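Local coordinates for protein dITP/XTP pyrophosphatase (Coxiella burnetii, PDB 3TQU) that probably hydrolyses non-canonical purine nucleoside triphosphates such as XTP, dITP and ITP to their monophosphates and diphosphate, cleansing the nucleotide pool, at residues A[37-42]-A[57-62]; A[43-48]-A[53-58]; A[47-52]-A[74-79]. All blocks are in the same frame, centred on the assembly; numbering follows the deposited sequence.

Overall arrangement
From the N terminus, the chain leaves strand 29-33 and enters a long loop that runs back alongside the helix it leads into, 49-64. Contact 1 closes the longer of two loops on this helix, setting 37-42 on 57-62 with 14 residues between them. Contact 2, 43-48 with 53-58, starts later and ends on the same stretch of helix, sharing Ala-57 and Arg-58, and it holds the calcium site. Ile-42 of contact 1 packs on Ile-55 and Lys-56 of contact 2. Contact 3 shares Ser-47 and Thr-48 with contact 2 and crosses contact 1 to reach strand 68-77, tying the helix start to the central mixed sheet.

Contact 1 (A[37-42]-A[57-62]); sequences FSVPDI and ARHAAK
Ile-42 lays its branched side chain over one face of the imidazole of His-59. Its CB stands 3.9 Å from the centroid of the His-59 ring and 18° off the ring normal, a CH-pi contact displaced toward the ring's rim. The CG2 methyl reaches CD2 and CB of His-59, while CD1 runs on over the same face toward ND1. CG1 of Ile-42 lies anti to the backbone N (chi1 -176°) and the chain stays extended beyond it, which carries CD1 along the ring as the two side chains slide past each other in opposite directions. Val-39 comes from the direction opposite to His-59 and meets the ring obliquely, its CG1 3.5 Å from NE2 of His-59.

The polar tie is made at the ring edge. NE2 of His-59 donates to the carbonyl O of Pro-40 over 3.0 Å, with a bent N-H...O angle of 136°. The oxygen lies close to the imidazole plane, whereas the donor is tilted out of the carbonyl plane. This bond and the aliphatic cover of Ile-42 together limit rotation of the ring, and a carbonyl acceptor is consistent with a hydrogen on NE2.

His-59 thus ties the irregular segment 37-42 to helix 49-64. Nearby, Asp-41 bonds through OD1 to Gln-12, a predicted substrate-binding residue. Val-39 also packs on Gln-63 and Thr-64 of helix 49-64, which in turn rests on strand 68-77 through Ala-57, Ala-60 and Ala-61, and on Met-128 of strand 118-128.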
loop_
_atom_site.group_PDB
_atom_site.type_symbol
_atom_site.label_atom_id
_atom_site.label_comp_id
_atom_site.label_asym_id
_atom_site.label_seq_id
_atom_site.Cartn_x
_atom_site.Cartn_y
_atom_site.Cartn_z
ATOM N N PHE A 37 -13.078 19.402 12.341
ATOM C CA PHE A 37 -14.161 19.436 11.365
ATOM C C PHE A 37 -15.344 18.641 11.897
ATOM O O PHE A 37 -16.315 18.398 11.181
ATOM C CB PHE A 37 -13.705 18.824 10.039
ATOM C CG PHE A 37 -12.653 19.623 9.329
ATOM C CD1 PHE A 37 -13.001 20.517 8.330
ATOM C CD2 PHE A 37 -11.316 19.480 9.656
ATOM C CE1 PHE A 37 -12.035 21.254 7.671
ATOM C CE2 PHE A 37 -10.345 20.215 9.003
ATOM C CZ PHE A 37 -10.704 21.103 8.009
ATOM N N SER A 38 -15.241 18.224 13.155
ATOM C CA SER A 38 -16.259 17.398 13.791
ATOM C C SER A 38 -16.505 16.093 13.041
ATOM O O SER A 38 -17.642 15.628 12.939
ATOM C CB SER A 38 -17.562 18.179 13.961
ATOM O OG SER A 38 -17.363 19.281 14.827
ATOM N N VAL A 39 -15.432 15.503 12.522
ATOM C CA VAL A 39 -15.514 14.203 11.870
ATOM C C VAL A 39 -15.439 13.091 12.912
ATOM O O VAL A 39 -14.502 13.045 13.708
ATOM C CB VAL A 39 -14.369 14.008 10.856
ATOM C CG1 VAL A 39 -14.445 12.629 10.219
ATOM C CG2 VAL A 39 -14.409 15.100 9.793
ATOM N N PRO A 40 -16.432 12.192 12.912
ATOM C CA PRO A 40 -16.417 11.070 13.855
ATOM C C PRO A 40 -15.433 9.987 13.419
ATOM O O PRO A 40 -15.089 9.909 12.237
ATOM C CB PRO A 40 -17.849 10.540 13.777
ATOM C CG PRO A 40 -18.292 10.878 12.397
ATOM C CD PRO A 40 -17.626 12.183 12.051
ATOM N N ASP A 41 -14.976 9.173 14.364
ATOM C CA ASP A 41 -14.149 8.018 14.033
ATOM C C ASP A 41 -14.951 7.052 13.170
ATOM O O ASP A 41 -16.166 6.926 13.327
ATOM C CB ASP A 41 -13.686 7.296 15.301
ATOM C CG ASP A 41 -12.587 8.040 16.036
ATOM O OD1 ASP A 41 -12.288 9.193 15.669
ATOM O OD2 ASP A 41 -12.027 7.468 16.994
ATOM N N ILE A 42 -14.265 6.372 12.258
ATOM C CA ILE A 42 -14.882 5.329 11.453
ATOM C C ILE A 42 -14.274 3.990 11.850
ATOM O O ILE A 42 -13.102 3.923 12.215
ATOM C CB ILE A 42 -14.673 5.582 9.943
ATOM C CG1 ILE A 42 -15.421 4.538 9.115
ATOM C CG2 ILE A 42 -13.188 5.585 9.603
ATOM C CD1 ILE A 42 -15.425 4.821 7.627
ATOM N N ALA A 57 -8.364 7.462 6.116
ATOM C CA ALA A 57 -8.000 8.638 5.334
ATOM C C ALA A 57 -9.112 9.022 4.357
ATOM O O ALA A 57 -9.437 10.200 4.210
ATOM C CB ALA A 57 -6.685 8.407 4.596
ATOM N N ARG A 58 -9.696 8.030 3.693
ATOM C CA ARG A 58 -10.773 8.298 2.748
ATOM C C ARG A 58 -11.971 8.923 3.448
ATOM O O ARG A 58 -12.624 9.815 2.904
ATOM C CB ARG A 58 -11.213 7.029 2.022
ATOM C CG ARG A 58 -12.335 7.290 1.025
ATOM C CD ARG A 58 -13.153 6.048 0.722
ATOM N NE ARG A 58 -12.379 5.004 0.062
ATOM C CZ ARG A 58 -12.115 3.823 0.610
ATOM N NH1 ARG A 58 -12.561 3.545 1.824
ATOM N NH2 ARG A 58 -11.408 2.925 -0.052
ATOM N N HIS A 59 -12.261 8.436 4.651
ATOM C CA HIS A 59 -13.363 8.955 5.453
ATOM C C HIS A 59 -13.139 10.427 5.771
ATOM O O HIS A 59 -14.015 11.264 5.540
ATOM C CB HIS A 59 -13.493 8.148 6.747
ATOM C CG HIS A 59 -14.546 8.660 7.680
ATOM N ND1 HIS A 59 -15.882 8.697 7.348
ATOM C CD2 HIS A 59 -14.458 9.144 8.941
ATOM C CE1 HIS A 59 -16.572 9.187 8.363
ATOM N NE2 HIS A 59 -15.731 9.467 9.342
ATOM N N ALA A 60 -11.959 10.738 6.295
ATOM C CA ALA A 60 -11.623 12.108 6.658
ATOM C C ALA A 60 -11.699 13.042 5.452
ATOM O O ALA A 60 -12.214 14.160 5.549
ATOM C CB ALA A 60 -10.242 12.164 7.298
ATOM N N ALA A 61 -11.188 12.579 4.314
ATOM C CA ALA A 61 -11.186 13.382 3.095
ATOM C C ALA A 61 -12.603 13.621 2.591
ATOM O O ALA A 61 -12.938 14.713 2.132
ATOM C CB ALA A 61 -10.351 12.702 2.008
ATOM N N LYS A 62 -13.426 12.583 2.676
ATOM C CA LYS A 62 -14.809 12.663 2.235
ATOM C C LYS A 62 -15.569 13.736 3.008
ATOM O O LYS A 62 -16.265 14.566 2.422
ATOM C CB LYS A 62 -15.492 11.308 2.416
ATOM C CG LYS A 62 -16.898 11.240 1.851
ATOM C CD LYS A 62 -17.554 9.915 2.199
ATOM C CE LYS A 62 -18.903 9.776 1.519
ATOM N NZ LYS A 62 -18.762 9.793 0.038
#

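Contact 2 (A[43-48]-A[53-58]); sequences EETGST and AIIKAR. With CA (calcium ion), chain E.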
loop_
_atom_site.group_PDB
_atom_site.type_symbol
_atom_site.label_atom_id
_atom_site.label_comp_id
_atom_site.label_asym_id
_atom_site.label_seq_id
_atom_site.Cartn_x
_atom_site.Cartn_y
_atom_site.Cartn_z
ATOM N N GLU A 43 -15.070 2.929 11.791
ATOM C CA GLU A 43 -14.620 1.610 12.227
ATOM C C GLU A 43 -13.558 1.004 11.309
ATOM O O GLU A 43 -13.701 1.006 10.088
ATOM C CB GLU A 43 -15.810 0.654 12.348
ATOM C CG GLU A 43 -15.431 -0.742 12.815
ATOM C CD GLU A 43 -16.617 -1.687 12.872
ATOM O OE1 GLU A 43 -17.752 -1.237 12.605
ATOM O OE2 GLU A 43 -16.413 -2.882 13.179
ATOM N N GLU A 44 -12.488 0.489 11.907
ATOM C CA GLU A 44 -11.460 -0.220 11.158
ATOM C C GLU A 44 -11.884 -1.665 10.916
ATOM O O GLU A 44 -11.921 -2.476 11.840
ATOM C CB GLU A 44 -10.134 -0.182 11.908
ATOM C CG GLU A 44 -9.500 1.193 11.958
ATOM C CD GLU A 44 -8.304 1.233 12.876
ATOM O OE1 GLU A 44 -8.426 0.751 14.020
ATOM O OE2 GLU A 44 -7.242 1.738 12.455
ATOM N N THR A 45 -12.199 -1.982 9.665
ATOM C CA THR A 45 -12.747 -3.289 9.327
ATOM C C THR A 45 -11.832 -4.094 8.409
ATOM O O THR A 45 -12.179 -5.202 7.998
ATOM C CB THR A 45 -14.127 -3.146 8.658
ATOM O OG1 THR A 45 -14.003 -2.335 7.485
ATOM C CG2 THR A 45 -15.109 -2.486 9.608
ATOM N N GLY A 46 -10.665 -3.540 8.093
ATOM C CA GLY A 46 -9.730 -4.204 7.204
ATOM C C GLY A 46 -8.905 -5.284 7.882
ATOM O O GLY A 46 -8.765 -5.298 9.103
ATOM N N SER A 47 -8.356 -6.195 7.083
ATOM C CA SER A 47 -7.513 -7.262 7.614
ATOM C C SER A 47 -6.026 -6.951 7.456
ATOM O O SER A 47 -5.178 -7.711 7.911
ATOM C CB SER A 47 -7.857 -8.601 6.965
ATOM O OG SER A 47 -9.159 -9.006 7.353
ATOM N N THR A 48 -5.723 -5.827 6.812
ATOM C CA THR A 48 -4.353 -5.334 6.708
ATOM C C THR A 48 -4.278 -3.901 7.217
ATOM O O THR A 48 -5.265 -3.165 7.167
ATOM C CB THR A 48 -3.861 -5.324 5.253
ATOM O OG1 THR A 48 -4.678 -4.432 4.482
ATOM C CG2 THR A 48 -3.916 -6.719 4.651
ATOM N N ALA A 53 -5.697 2.060 7.089
ATOM C CA ALA A 53 -5.138 3.381 6.836
ATOM C C ALA A 53 -5.937 4.091 5.750
ATOM O O ALA A 53 -6.264 5.272 5.876
ATOM C CB ALA A 53 -3.667 3.275 6.436
ATOM N N ILE A 54 -6.265 3.363 4.686
ATOM C CA ILE A 54 -7.050 3.937 3.597
ATOM C C ILE A 54 -8.475 4.250 4.039
ATOM O O ILE A 54 -9.004 5.323 3.742
ATOM C CB ILE A 54 -7.069 3.015 2.363
ATOM C CG1 ILE A 54 -5.696 3.030 1.690
ATOM C CG2 ILE A 54 -8.132 3.462 1.384
ATOM C CD1 ILE A 54 -5.503 1.945 0.662
ATOM N N ILE A 55 -9.090 3.310 4.752
ATOM C CA ILE A 55 -10.453 3.489 5.237
ATOM C C ILE A 55 -10.584 4.793 6.016
ATOM O O ILE A 55 -11.538 5.543 5.831
ATOM C CB ILE A 55 -10.900 2.309 6.126
ATOM C CG1 ILE A 55 -11.196 1.075 5.266
ATOM C CG2 ILE A 55 -12.128 2.689 6.944
ATOM C CD1 ILE A 55 -11.556 -0.164 6.071
ATOM N N LYS A 56 -9.607 5.064 6.873
ATOM C CA LYS A 56 -9.669 6.221 7.756
ATOM C C LYS A 56 -9.325 7.523 7.030
ATOM O O LYS A 56 -9.931 8.563 7.287
ATOM C CB LYS A 56 -8.772 6.009 8.978
ATOM C CG LYS A 56 -9.185 4.804 9.822
ATOM C CD LYS A 56 -8.409 4.726 11.125
ATOM C CE LYS A 56 -6.920 4.530 10.883
ATOM N NZ LYS A 56 -6.186 4.324 12.168
ATOM N N ALA A 57 -8.364 7.462 6.116
ATOM C CA ALA A 57 -8.000 8.638 5.334
ATOM C C ALA A 57 -9.112 9.022 4.357
ATOM O O ALA A 57 -9.437 10.200 4.210
ATOM C CB ALA A 57 -6.685 8.407 4.596
ATOM N N ARG A 58 -9.696 8.030 3.693
ATOM C CA ARG A 58 -10.773 8.298 2.748
ATOM C C ARG A 58 -11.971 8.923 3.448
ATOM O O ARG A 58 -12.624 9.815 2.904
ATOM C CB ARG A 58 -11.213 7.029 2.022
ATOM C CG ARG A 58 -12.335 7.290 1.025
ATOM C CD ARG A 58 -13.153 6.048 0.722
ATOM N NE ARG A 58 -12.379 5.004 0.062
ATOM C CZ ARG A 58 -12.115 3.823 0.610
ATOM N NH1 ARG A 58 -12.561 3.545 1.824
ATOM N NH2 ARG A 58 -11.408 2.925 -0.052
HETATM CA CA CA E . -5.732 0.506 14.470
HETATM O O HOH W 1 -6.306 -0.483 16.829
HETATM O O HOH W 2 -3.379 0.162 15.526
HETATM O O HOH W 3 -4.869 2.860 14.517
HETATM O O HOH W 4 -6.628 2.109 16.388
HETATM O O HOH W 5 -5.760 -1.856 13.288
#
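The metal site of this HAM1-family enzyme is built here: a calcium ion sits on Glu-44 and Asp-72, the latter also a predicted magnesium ligand. Glu-44 chelates it through both carboxylate oxygens, OE1 at 2.7 Å and OE2 at 2.8 Å from the calcium. Five waters and Asp-72 complete the coordination.

OE2 of Glu-44 has a second partner: NZ of Lys-56 donates to it over 2.8 Å in a salt bridge, coming from above the carboxylate plane, 43° out of it. OE2 is therefore shared between two cations, which probably draws negative charge toward it and steadies the carboxylate's orientation. The lysine chain crosses that of Glu-44 obliquely, its CD 3.8 Å from CG of Glu-44. A bend about the CG-CD bond of Lys-56 (chi3 -63°) turns its ammonium group toward the metal side. NZ also bonds to the carbonyl O of Asp-71, so the lysine joins the glutamate to the strand that supplies Asp-72.

Away from the ion, Ile-55 packs its methyls against polar atoms of the loop. Its CD1 comes within 3.6 Å of OG1 of Thr-45, the two side chains crossing at about a right angle, and the same methyl lies 4.0 Å from N of Gly-46. CG2 of Ile-55 lies near the carbonyl O of Glu-43.

The loop thus runs over helix 49-64, with Lys-56 packed on Ala-70 of strand 68-77 and Ile-54 and Ala-57 turned to strand 118-128. Arg-58 reaches Glu-51 and Ser-47 of the second subunit.

Contact 3 (A[47-52]-A[74-79]); sequences STFVEN and GLTIAA
Gly-74 meets the ring of Phe-49 with its bare backbone: N lies 3.5 Å from CE1 of Phe-49, and CA is 3.6 Å from both CE1 and CZ. The approach of the Gly-74 N is oblique to the ring. With no side chain on Gly-74, the aromatic group packs directly on the backbone. Phe-49 has its CG anti to the carbonyl carbon (chi1 -55°), which projects the ring from the first turn of helix 49-64 toward the strand.

Leu-75 turns the other way and packs on Phe-121 and Tyr-159. At Thr-76 the strand comes back to the phenyl group, its CG2 methyl meeting the ring edge 4.1 Å from CE2 of Phe-49. Its hydroxyl instead bonds to His-122 and to the carbonyl O of Ser-120. Ile-77 then packs against helix 98-112, and the chain passes into a short 3-10 turn at Ala-78 and Ala-79.

In segment 47-52, at the start of the helix, Thr-48 and Glu-51 form a capping box. N of Glu-51 donates to OG1 of Thr-48 over 3.1 Å, while that hydroxyl donates to OE1 of Glu-51 over 2.8 Å, on the anti side of the carboxylate and 25° out of its plane. The backbone N atoms of Ser-47 and Thr-48 add weak bonds to OE1. Val-50, one turn in, packs on Ile-54 of the second subunit.

No hydrogen bond joins the two segments; the contact is packing of an aromatic ring on backbone and a methyl. The ring lies close to Asp-72, and ND2 of Asn-52 bonds to OD2 of Asp-72, so this end of the helix stands next to the metal ligand.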
loop_
_atom_site.group_PDB
_atom_site.type_symbol
_atom_site.label_atom_id
_atom_site.label_comp_id
_atom_site.label_asym_id
_atom_site.label_seq_id
_atom_site.Cartn_x
_atom_site.Cartn_y
_atom_site.Cartn_z
ATOM N N SER A 47 -8.356 -6.195 7.083
ATOM C CA SER A 47 -7.513 -7.262 7.614
ATOM C C SER A 47 -6.026 -6.951 7.456
ATOM O O SER A 47 -5.178 -7.711 7.911
ATOM C CB SER A 47 -7.857 -8.601 6.965
ATOM O OG SER A 47 -9.159 -9.006 7.353
ATOM N N THR A 48 -5.723 -5.827 6.812
ATOM C CA THR A 48 -4.353 -5.334 6.708
ATOM C C THR A 48 -4.278 -3.901 7.217
ATOM O O THR A 48 -5.265 -3.165 7.167
ATOM C CB THR A 48 -3.861 -5.324 5.253
ATOM O OG1 THR A 48 -4.678 -4.432 4.482
ATOM C CG2 THR A 48 -3.916 -6.719 4.651
ATOM N N PHE A 49 -3.101 -3.501 7.688
ATOM C CA PHE A 49 -2.895 -2.128 8.137
ATOM C C PHE A 49 -3.208 -1.148 7.011
ATOM O O PHE A 49 -3.856 -0.121 7.227
ATOM C CB PHE A 49 -1.463 -1.920 8.642
ATOM C CG PHE A 49 -1.056 -2.880 9.722
ATOM C CD1 PHE A 49 -1.707 -2.883 10.947
ATOM C CD2 PHE A 49 -0.016 -3.777 9.516
ATOM C CE1 PHE A 49 -1.336 -3.769 11.942
ATOM C CE2 PHE A 49 0.360 -4.661 10.508
ATOM C CZ PHE A 49 -0.300 -4.658 11.723
ATOM N N VAL A 50 -2.761 -1.472 5.802
ATOM C CA VAL A 50 -2.953 -0.567 4.676
ATOM C C VAL A 50 -4.438 -0.331 4.393
ATOM O O VAL A 50 -4.846 0.789 4.101
ATOM C CB VAL A 50 -2.225 -1.056 3.406
ATOM C CG1 VAL A 50 -2.729 -2.424 2.996
ATOM C CG2 VAL A 50 -2.399 -0.055 2.279
ATOM N N GLU A 51 -5.247 -1.380 4.500
ATOM C CA GLU A 51 -6.690 -1.239 4.310
ATOM C C GLU A 51 -7.327 -0.295 5.333
ATOM O O GLU A 51 -8.196 0.510 4.995
ATOM C CB GLU A 51 -7.381 -2.605 4.343
ATOM C CG GLU A 51 -7.221 -3.394 3.048
ATOM C CD GLU A 51 -7.713 -4.820 3.166
ATOM O OE1 GLU A 51 -7.211 -5.543 4.048
ATOM O OE2 GLU A 51 -8.601 -5.217 2.383
ATOM N N ASN A 52 -6.901 -0.401 6.583
ATOM C CA ASN A 52 -7.435 0.460 7.630
ATOM C C ASN A 52 -6.961 1.901 7.466
ATOM O O ASN A 52 -7.729 2.846 7.662
ATOM C CB ASN A 52 -7.076 -0.085 9.013
ATOM C CG ASN A 52 -7.875 -1.325 9.372
ATOM O OD1 ASN A 52 -9.043 -1.452 8.999
ATOM N ND2 ASN A 52 -7.250 -2.247 10.097
ATOM N N GLY A 74 0.695 -1.950 14.109
ATOM C CA GLY A 74 0.516 -3.125 14.932
ATOM C C GLY A 74 1.771 -3.953 15.078
ATOM O O GLY A 74 2.804 -3.667 14.472
ATOM N N LEU A 75 1.663 -4.984 15.906
ATOM C CA LEU A 75 2.747 -5.916 16.155
ATOM C C LEU A 75 2.407 -7.221 15.452
ATOM O O LEU A 75 1.283 -7.706 15.568
ATOM C CB LEU A 75 2.867 -6.157 17.659
ATOM C CG LEU A 75 3.951 -7.112 18.142
ATOM C CD1 LEU A 75 5.329 -6.623 17.716
ATOM C CD2 LEU A 75 3.869 -7.267 19.657
ATOM N N THR A 76 3.363 -7.778 14.712
ATOM C CA THR A 76 3.166 -9.072 14.075
ATOM C C THR A 76 4.204 -10.050 14.603
ATOM O O THR A 76 5.390 -9.741 14.645
ATOM C CB THR A 76 3.281 -8.989 12.543
ATOM O OG1 THR A 76 4.606 -8.584 12.180
ATOM C CG2 THR A 76 2.274 -7.993 11.983
ATOM N N ILE A 77 3.752 -11.229 15.008
ATOM C CA ILE A 77 4.648 -12.227 15.580
ATOM C C ILE A 77 4.692 -13.493 14.730
ATOM O O ILE A 77 3.674 -14.149 14.516
ATOM C CB ILE A 77 4.259 -12.551 17.030
ATOM C CG1 ILE A 77 4.322 -11.274 17.876
ATOM C CG2 ILE A 77 5.174 -13.616 17.599
ATOM C CD1 ILE A 77 3.841 -11.443 19.311
ATOM N N ALA A 78 5.888 -13.822 14.250
ATOM C CA ALA A 78 6.075 -14.928 13.317
ATOM C C ALA A 78 5.442 -16.229 13.807
ATOM O O ALA A 78 4.698 -16.877 13.073
ATOM C CB ALA A 78 7.557 -15.126 13.015
ATOM N N ALA A 79 5.735 -16.602 15.047
ATOM C CA ALA A 79 5.236 -17.855 15.605
ATOM C C ALA A 79 3.718 -17.861 15.757
ATOM O O ALA A 79 3.112 -18.919 15.913
ATOM C CB ALA A 79 5.903 -18.149 16.939
#